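Fructuronate-tagaturonate epimerase UxaE from Cohnella laeviribosi in complex with 1 glycerol (Cohnella laeviribosi, PDB 6IL9) probably interconverts D-fructuronate and D-tagaturonate by epimerisation, using a TIM-barrel enzyme fold that carries a bound zinc ion. Local coordinates at residues I34-G38 / R39-V43; G48-Y51 / D52-G56; I313-I316 / G317-Q321. All coordinates share one frame; numbering follows the deposited sequence.

Interaction 1 of 3, residues I34-G38 / R39-V43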
loop_
_atom_site.group_PDB
_atom_site.type_symbol
_atom_site.label_atom_id
_atom_site.label_comp_id
_atom_site.label_asym_id
_atom_site.label_seq_id
_atom_site.Cartn_x
_atom_site.Cartn_y
_atom_site.Cartn_z
ATOM N N ILE A 34 16.947 20.690 -2.220
ATOM C CA ILE A 34 17.670 20.847 -3.466
ATOM C C ILE A 34 18.056 19.467 -3.975
ATOM O O ILE A 34 17.927 18.460 -3.277
ATOM C CB ILE A 34 18.937 21.716 -3.302
ATOM C CG1 ILE A 34 19.931 21.007 -2.378
ATOM C CG2 ILE A 34 18.578 23.093 -2.764
ATOM C CD1 ILE A 34 21.343 21.596 -2.419
ATOM N N LYS A 35 18.565 19.437 -5.201
ATOM C CA LYS A 35 19.171 18.226 -5.731
ATOM C C LYS A 35 20.502 18.593 -6.359
ATOM O O LYS A 35 20.557 19.501 -7.191
ATOM C CB LYS A 35 18.272 17.545 -6.760
ATOM C CG LYS A 35 18.834 16.207 -7.221
ATOM C CD LYS A 35 17.821 15.467 -8.058
ATOM C CE LYS A 35 18.331 14.100 -8.478
ATOM N NZ LYS A 35 17.322 13.484 -9.390
ATOM N N ALA A 36 21.568 17.904 -5.945
ATOM C CA ALA A 36 22.898 18.128 -6.502
ATOM C C ALA A 36 23.616 16.800 -6.693
ATOM O O ALA A 36 23.652 15.977 -5.776
ATOM C CB ALA A 36 23.730 19.042 -5.598
ATOM N N GLU A 37 24.198 16.609 -7.878
ATOM C CA GLU A 37 24.981 15.410 -8.189
ATOM C C GLU A 37 24.183 14.142 -7.906
ATOM O O GLU A 37 24.681 13.191 -7.304
ATOM C CB GLU A 37 26.305 15.398 -7.422
ATOM C CG GLU A 37 27.334 16.368 -7.965
ATOM C CD GLU A 37 26.991 17.794 -7.625
ATOM O OE1 GLU A 37 26.525 18.525 -8.524
ATOM O OE2 GLU A 37 27.157 18.175 -6.447
ATOM N N GLY A 38 22.921 14.146 -8.321
ATOM C CA GLY A 38 22.079 12.969 -8.217
ATOM C C GLY A 38 21.534 12.670 -6.841
ATOM O O GLY A 38 20.936 11.604 -6.651
ATOM N N ARG A 39 21.717 13.568 -5.872
ATOM C CA ARG A 39 21.244 13.346 -4.517
ATOM C C ARG A 39 20.490 14.569 -4.011
ATOM O O ARG A 39 20.871 15.706 -4.298
ATOM C CB ARG A 39 22.407 13.031 -3.576
ATOM C CG ARG A 39 21.955 12.624 -2.188
ATOM C CD ARG A 39 23.071 12.791 -1.187
ATOM N NE ARG A 39 23.958 11.636 -1.183
ATOM C CZ ARG A 39 23.729 10.523 -0.493
ATOM N NH1 ARG A 39 22.636 10.412 0.255
ATOM N NH2 ARG A 39 24.597 9.520 -0.551
ATOM N N LYS A 40 19.427 14.331 -3.249
ATOM C CA LYS A 40 18.667 15.402 -2.621
ATOM C C LYS A 40 19.267 15.802 -1.272
ATOM O O LYS A 40 19.880 14.989 -0.578
ATOM C CB LYS A 40 17.211 14.972 -2.431
ATOM C CG LYS A 40 16.473 14.716 -3.745
ATOM C CD LYS A 40 15.026 14.266 -3.500
ATOM C CE LYS A 40 14.298 14.043 -4.818
ATOM N NZ LYS A 40 12.889 13.568 -4.620
ATOM N N TYR A 41 19.076 17.073 -0.908
ATOM C CA TYR A 41 19.539 17.619 0.367
ATOM C C TYR A 41 18.538 18.630 0.907
ATOM O O TYR A 41 17.782 19.244 0.154
ATOM C CB TYR A 41 20.889 18.345 0.245
ATOM C CG TYR A 41 22.043 17.507 -0.239
ATOM C CD1 TYR A 41 22.830 16.792 0.656
ATOM C CD2 TYR A 41 22.370 17.462 -1.590
ATOM C CE1 TYR A 41 23.902 16.025 0.210
ATOM C CE2 TYR A 41 23.423 16.704 -2.041
ATOM C CZ TYR A 41 24.194 15.994 -1.140
ATOM O OH TYR A 41 25.248 15.241 -1.607
ATOM N N LEU A 42 18.565 18.816 2.233
ATOM C CA LEU A 42 17.981 19.988 2.876
ATOM C C LEU A 42 19.045 21.069 2.996
ATOM O O LEU A 42 20.212 20.770 3.263
ATOM C CB LEU A 42 17.458 19.671 4.279
ATOM C CG LEU A 42 16.341 18.681 4.550
ATOM C CD1 LEU A 42 16.033 18.694 6.048
ATOM C CD2 LEU A 42 15.116 19.043 3.730
ATOM N N VAL A 43 18.634 22.320 2.809
ATOM C CA VAL A 43 19.490 23.491 3.012
ATOM C C VAL A 43 18.801 24.391 4.022
ATOM O O VAL A 43 17.693 24.881 3.765
ATOM C CB VAL A 43 19.756 24.254 1.703
ATOM C CG1 VAL A 43 20.643 25.462 1.964
ATOM C CG2 VAL A 43 20.385 23.345 0.658
HETATM O O HOH W 1 25.788 15.044 -4.113
#

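Interaction 2 of 3, residues G48-Y51 / D52-G56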
loop_
_atom_site.group_PDB
_atom_site.type_symbol
_atom_site.label_atom_id
_atom_site.label_comp_id
_atom_site.label_asym_id
_atom_site.label_seq_id
_atom_site.Cartn_x
_atom_site.Cartn_y
_atom_site.Cartn_z
ATOM N N GLY A 48 18.296 29.644 14.668
ATOM C CA GLY A 48 17.083 29.149 15.287
ATOM C C GLY A 48 17.234 27.709 15.707
ATOM O O GLY A 48 18.191 27.024 15.346
ATOM N N LYS A 49 16.253 27.249 16.494
ATOM C CA LYS A 49 16.302 25.881 16.998
ATOM C C LYS A 49 16.224 24.868 15.867
ATOM O O LYS A 49 16.804 23.784 15.970
ATOM C CB LYS A 49 15.174 25.630 18.001
ATOM C CG LYS A 49 15.410 26.245 19.380
ATOM C CD LYS A 49 14.344 25.811 20.380
ATOM C CE LYS A 49 12.943 26.136 19.881
ATOM N NZ LYS A 49 12.819 27.548 19.408
ATOM N N LEU A 50 15.509 25.194 14.789
ATOM C CA LEU A 50 15.478 24.294 13.642
ATOM C C LEU A 50 16.867 24.162 13.027
ATOM O O LEU A 50 17.339 23.050 12.771
ATOM C CB LEU A 50 14.461 24.785 12.611
ATOM C CG LEU A 50 14.426 24.025 11.282
ATOM C CD1 LEU A 50 14.268 22.527 11.515
ATOM C CD2 LEU A 50 13.315 24.558 10.382
ATOM N N TYR A 51 17.547 25.295 12.804
ATOM C CA TYR A 51 18.910 25.250 12.276
ATOM C C TYR A 51 19.829 24.432 13.178
ATOM O O TYR A 51 20.663 23.657 12.693
ATOM C CB TYR A 51 19.457 26.671 12.102
ATOM C CG TYR A 51 20.831 26.749 11.448
ATOM C CD1 TYR A 51 21.999 26.537 12.185
ATOM C CD2 TYR A 51 20.958 27.040 10.093
ATOM C CE1 TYR A 51 23.250 26.608 11.589
ATOM C CE2 TYR A 51 22.207 27.118 9.492
ATOM C CZ TYR A 51 23.347 26.900 10.244
ATOM O OH TYR A 51 24.583 26.975 9.643
ATOM N N ASP A 52 19.693 24.595 14.497
ATOM C CA ASP A 52 20.615 23.943 15.421
ATOM C C ASP A 52 20.393 22.440 15.461
ATOM O O ASP A 52 21.350 21.670 15.618
ATOM C CB ASP A 52 20.461 24.537 16.822
ATOM C CG ASP A 52 20.729 26.026 16.856
ATOM O OD1 ASP A 52 21.550 26.506 16.049
ATOM O OD2 ASP A 52 20.121 26.718 17.697
ATOM N N GLU A 53 19.137 22.003 15.325
ATOM C CA GLU A 53 18.808 20.594 15.507
ATOM C C GLU A 53 19.084 19.767 14.258
ATOM O O GLU A 53 19.403 18.578 14.367
ATOM C CB GLU A 53 17.344 20.458 15.933
ATOM C CG GLU A 53 17.086 20.959 17.353
ATOM C CD GLU A 53 15.625 21.269 17.633
ATOM O OE1 GLU A 53 14.748 20.790 16.881
ATOM O OE2 GLU A 53 15.357 22.006 18.611
ATOM N N LEU A 54 18.977 20.366 13.079
ATOM C CA LEU A 54 19.355 19.656 11.866
ATOM C C LEU A 54 20.841 19.320 11.885
ATOM O O LEU A 54 21.672 20.108 12.349
ATOM C CB LEU A 54 19.018 20.490 10.633
ATOM C CG LEU A 54 17.525 20.672 10.372
ATOM C CD1 LEU A 54 17.294 21.810 9.382
ATOM C CD2 LEU A 54 16.933 19.363 9.860
ATOM N N ARG A 55 21.168 18.131 11.396
ATOM C CA ARG A 55 22.541 17.669 11.280
ATOM C C ARG A 55 22.993 17.843 9.836
ATOM O O ARG A 55 22.354 17.325 8.913
ATOM C CB ARG A 55 22.665 16.209 11.719
ATOM C CG ARG A 55 24.094 15.692 11.789
ATOM C CD ARG A 55 24.260 14.659 12.905
ATOM N NE ARG A 55 25.014 13.488 12.461
ATOM C CZ ARG A 55 25.660 12.661 13.277
ATOM N NH1 ARG A 55 26.320 11.619 12.784
ATOM N NH2 ARG A 55 25.653 12.876 14.586
ATOM N N GLY A 56 24.082 18.577 9.645
ATOM C CA GLY A 56 24.610 18.776 8.314
ATOM C C GLY A 56 25.951 19.470 8.369
ATOM O O GLY A 56 26.526 19.662 9.440
HETATM O O HOH W 2 21.314 28.889 15.060
#

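Interaction 3 of 3, residues I313-I316 / G317-Q321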
loop_
_atom_site.group_PDB
_atom_site.type_symbol
_atom_site.label_atom_id
_atom_site.label_comp_id
_atom_site.label_asym_id
_atom_site.label_seq_id
_atom_site.Cartn_x
_atom_site.Cartn_y
_atom_site.Cartn_z
ATOM N N ILE A 313 -2.324 -6.877 -13.334
ATOM C CA ILE A 313 -3.269 -7.057 -14.419
ATOM C C ILE A 313 -4.653 -6.614 -13.959
ATOM O O ILE A 313 -4.889 -6.364 -12.780
ATOM C CB ILE A 313 -3.297 -8.519 -14.885
ATOM C CG1 ILE A 313 -3.706 -9.433 -13.724
ATOM C CG2 ILE A 313 -1.921 -8.907 -15.439
ATOM C CD1 ILE A 313 -4.155 -10.835 -14.227
ATOM N N ASP A 314 -5.579 -6.557 -14.913
ATOM C CA ASP A 314 -6.976 -6.260 -14.618
ATOM C C ASP A 314 -7.693 -7.498 -14.065
ATOM O O ASP A 314 -7.142 -8.601 -14.002
ATOM C CB ASP A 314 -7.677 -5.750 -15.887
ATOM C CG ASP A 314 -8.855 -4.823 -15.603
ATOM O OD1 ASP A 314 -9.353 -4.773 -14.472
ATOM O OD2 ASP A 314 -9.299 -4.139 -16.547
ATOM N N TYR A 315 -8.943 -7.285 -13.657
ATOM C CA TYR A 315 -9.784 -8.314 -13.045
ATOM C C TYR A 315 -9.898 -9.578 -13.899
ATOM O O TYR A 315 -9.972 -9.514 -15.128
ATOM C CB TYR A 315 -11.178 -7.722 -12.818
ATOM C CG TYR A 315 -12.181 -8.662 -12.185
ATOM C CD1 TYR A 315 -12.066 -9.041 -10.849
ATOM C CD2 TYR A 315 -13.273 -9.133 -12.912
ATOM C CE1 TYR A 315 -12.992 -9.881 -10.262
ATOM C CE2 TYR A 315 -14.206 -9.969 -12.335
ATOM C CZ TYR A 315 -14.062 -10.345 -11.000
ATOM O OH TYR A 315 -14.991 -11.184 -10.402
ATOM N N ILE A 316 -9.924 -10.735 -13.233
ATOM C CA ILE A 316 -10.240 -12.022 -13.858
ATOM C C ILE A 316 -11.588 -12.483 -13.324
ATOM O O ILE A 316 -11.759 -12.635 -12.109
ATOM C CB ILE A 316 -9.170 -13.090 -13.572
ATOM C CG1 ILE A 316 -7.835 -12.741 -14.231
ATOM C CG2 ILE A 316 -9.622 -14.445 -14.104
ATOM C CD1 ILE A 316 -6.672 -13.573 -13.711
ATOM N N GLY A 317 -12.537 -12.738 -14.223
ATOM C CA GLY A 317 -13.804 -13.291 -13.795
ATOM C C GLY A 317 -14.956 -12.651 -14.539
ATOM O O GLY A 317 -14.785 -12.071 -15.607
ATOM N N ASP A 318 -16.146 -12.796 -13.958
ATOM C CA ASP A 318 -17.396 -12.331 -14.549
ATOM C C ASP A 318 -17.764 -11.037 -13.838
ATOM O O ASP A 318 -18.167 -11.062 -12.668
ATOM C CB ASP A 318 -18.479 -13.404 -14.390
ATOM C CG ASP A 318 -19.836 -12.981 -14.946
ATOM O OD1 ASP A 318 -20.025 -11.800 -15.302
ATOM O OD2 ASP A 318 -20.725 -13.856 -15.020
ATOM N N ILE A 319 -17.611 -9.913 -14.549
ATOM C CA ILE A 319 -17.771 -8.589 -13.950
ATOM C C ILE A 319 -19.216 -8.326 -13.559
ATOM O O ILE A 319 -19.476 -7.526 -12.649
ATOM C CB ILE A 319 -17.233 -7.497 -14.901
ATOM C CG1 ILE A 319 -17.028 -6.168 -14.162
ATOM C CG2 ILE A 319 -18.163 -7.295 -16.093
ATOM C CD1 ILE A 319 -15.795 -6.159 -13.245
ATOM N N ALA A 320 -20.175 -8.998 -14.201
ATOM C CA ALA A 320 -21.561 -8.865 -13.768
ATOM C C ALA A 320 -21.759 -9.483 -12.390
ATOM O O ALA A 320 -22.453 -8.911 -11.538
ATOM C CB ALA A 320 -22.501 -9.510 -14.789
ATOM N N GLN A 321 -21.154 -10.651 -12.150
ATOM C CA GLN A 321 -21.242 -11.263 -10.831
ATOM C C GLN A 321 -20.462 -10.450 -9.813
ATOM O O GLN A 321 -20.916 -10.279 -8.674
ATOM C CB GLN A 321 -20.731 -12.707 -10.869
ATOM C CG GLN A 321 -20.887 -13.445 -9.543
ATOM C CD GLN A 321 -22.346 -13.617 -9.137
ATOM O OE1 GLN A 321 -23.238 -13.728 -9.991
ATOM N NE2 GLN A 321 -22.598 -13.640 -7.832
HETATM O O HOH W 3 -16.286 -13.726 -11.261
#

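Interaction 1 of 3, residues I34-G38 / R39-V43
Ile-34 and Tyr-41 face each other across a two-residue beta hairpin, in which strand 29-36 folds back on strand 39-45 through a type I' turn from Ala-36 to Arg-39. Glu-37 and Gly-38 fill the turn with positive phi angles, which glycine adopts readily. Backbone bonds lock the register: Ile-34 N gives to Tyr-41 O at 2.9 Å, and Ala-36 N to Arg-39 O at 2.8 Å.

Ile-34, Ala-36 and Tyr-41 start their side chains on one face, and Val-43 comes in against Ile-34. With chi1 at 65°, CG1 of Ile-34 lies between its backbone N and carbonyl carbon. From there CG1 meets Tyr-41 CB at a slant, 3.9 Å away, and carries CD1 to Val-43 CG2 at 3.7 Å, the two chains crossing at about a right angle. The branched aliphatic Ile-34 and Val-43 suit this buried part of the face, where Ile-7 of helix 2-12 also packs. With an alanine in place of Ile-34, CG1 and CD1 would be gone, and Val-43 CG2 would probably lose its neighbour and border a gap.

On the other face, Lys-35 NZ and Lys-40 NZ stay 6.5 Å apart; Lys-35 pairs with Glu-469, and Lys-40 with Gln-148.

Tyr-41 sets its ring edge near Ala-36, CE2 standing 3.8 Å from Ala-36 O. A water in the ring plane donates to Ala-36 O at 2.9 Å and lies 2.6 Å from Tyr-41 OH.

Interaction 2 of 3, residues G48-Y51 / D52-G56
Leu-50 and Leu-54 meet methyl to methyl, their CD1 atoms 3.8 Å apart. Leu-50 holds CG opposite its backbone N (chi1 174°), while Leu-54 keeps CG beside its own N. The two side chains cross at a slant. Both residues are buried: Leu-50 also leans on Val-74 of helix 69-78, and Leu-54 on Val-31 of the neighbouring sheet.

Leu-50 lies on the short helix 49-53, which follows strand 39-45, and Leu-54 comes just after its end. Gly-48 is the N-cap, at backbone angles where a CB would be jammed against the preceding carbonyl oxygen. Helical bonds run from Asp-52 N to Gly-48 O at 3.0 Å and from Leu-54 N to Leu-50 O at 3.2 Å.

Asp-52 folds its carboxylate back toward the start of the helix. There a water donates to Asp-52 OD1 at 2.6 Å and accepts from Gly-48 N at 3.1 Å. The Tyr-51 ring stands almost perpendicular to that carboxylate (88°), with CD1 3.9 Å from Asp-52 OD1, and sends its hydroxyl to Glu-58. Lys-49 brings CB to 3.7 Å from Glu-53 OE2, yet their polar ends diverge, Lys-49 to Glu-27 and Glu-53 to Arg-77 and His-78.

Interaction 3 of 3, residues I313-I316 / G317-Q321
Tyr-315 reaches forward to meet Gly-317 obliquely, in a local surface contact in the loop that follows strand 300-302 and leads into helix 319-336. Its CE2 lies 3.6 Å from Gly-317 C. CG of Tyr-315 is turned opposite its backbone N (chi1 -180°), which sends the ring along the chain toward the helix start.

Gly-317 suits this spot: at its backbone angles a CB would run into the carbonyl oxygen of Ile-316, and it would also collide with Tyr-315 OH. Beyond it, Ile-319 extends its CD1 methyl to 3.9 Å from Tyr-315 CD2, a small apolar contact made obliquely. Val-351 of helix 349-358 touches both of these side chains.

The tyrosine hydroxyl is tied down as well. It hydrogen-bonds to Ile-306 O and receives a bond from a water, 3.0 Å from Tyr-315 OH; the same water accepts from Asp-318 N at 2.9 Å, so the ring's polar end is linked to the backbone just before the helix. On the preceding residue, Asp-314 OD1 takes the Tyr-315 N-H, with 2.7 Å between OD1 and N.

Asp-318 is the N-cap of helix 319-336, its OD1 accepting a weak bond from Ala-320 N at 3.0 Å. The segment thus forms the end of the loop joining strand 300-302, the sixth of the eight-stranded barrel, to helix 319-336, as in the beta-alpha units of a TIM barrel.

Interactions 1 and 2 belong to one region, the antiparallel sheet and its short helix, and follow each other along the chain; they touch where Leu-42 CD1 packs against Leu-54 CD2 at 4.0 Å. Both are partly buried, joining aliphatic packing among buried residues to charged ends that find partners further off. They differ in backbone: cross-strand bonds pair the hairpin, whereas helical bonds wind up residues 48-54. Interaction 3 lies on the opposite side of the chain's centre, its centre about 45 Å from that of interaction 1 and about 54 Å from that of interaction 2. A surface contact in a beta-alpha loop of the barrel, it combines an aromatic ring, a glycine backbone and a water bridge.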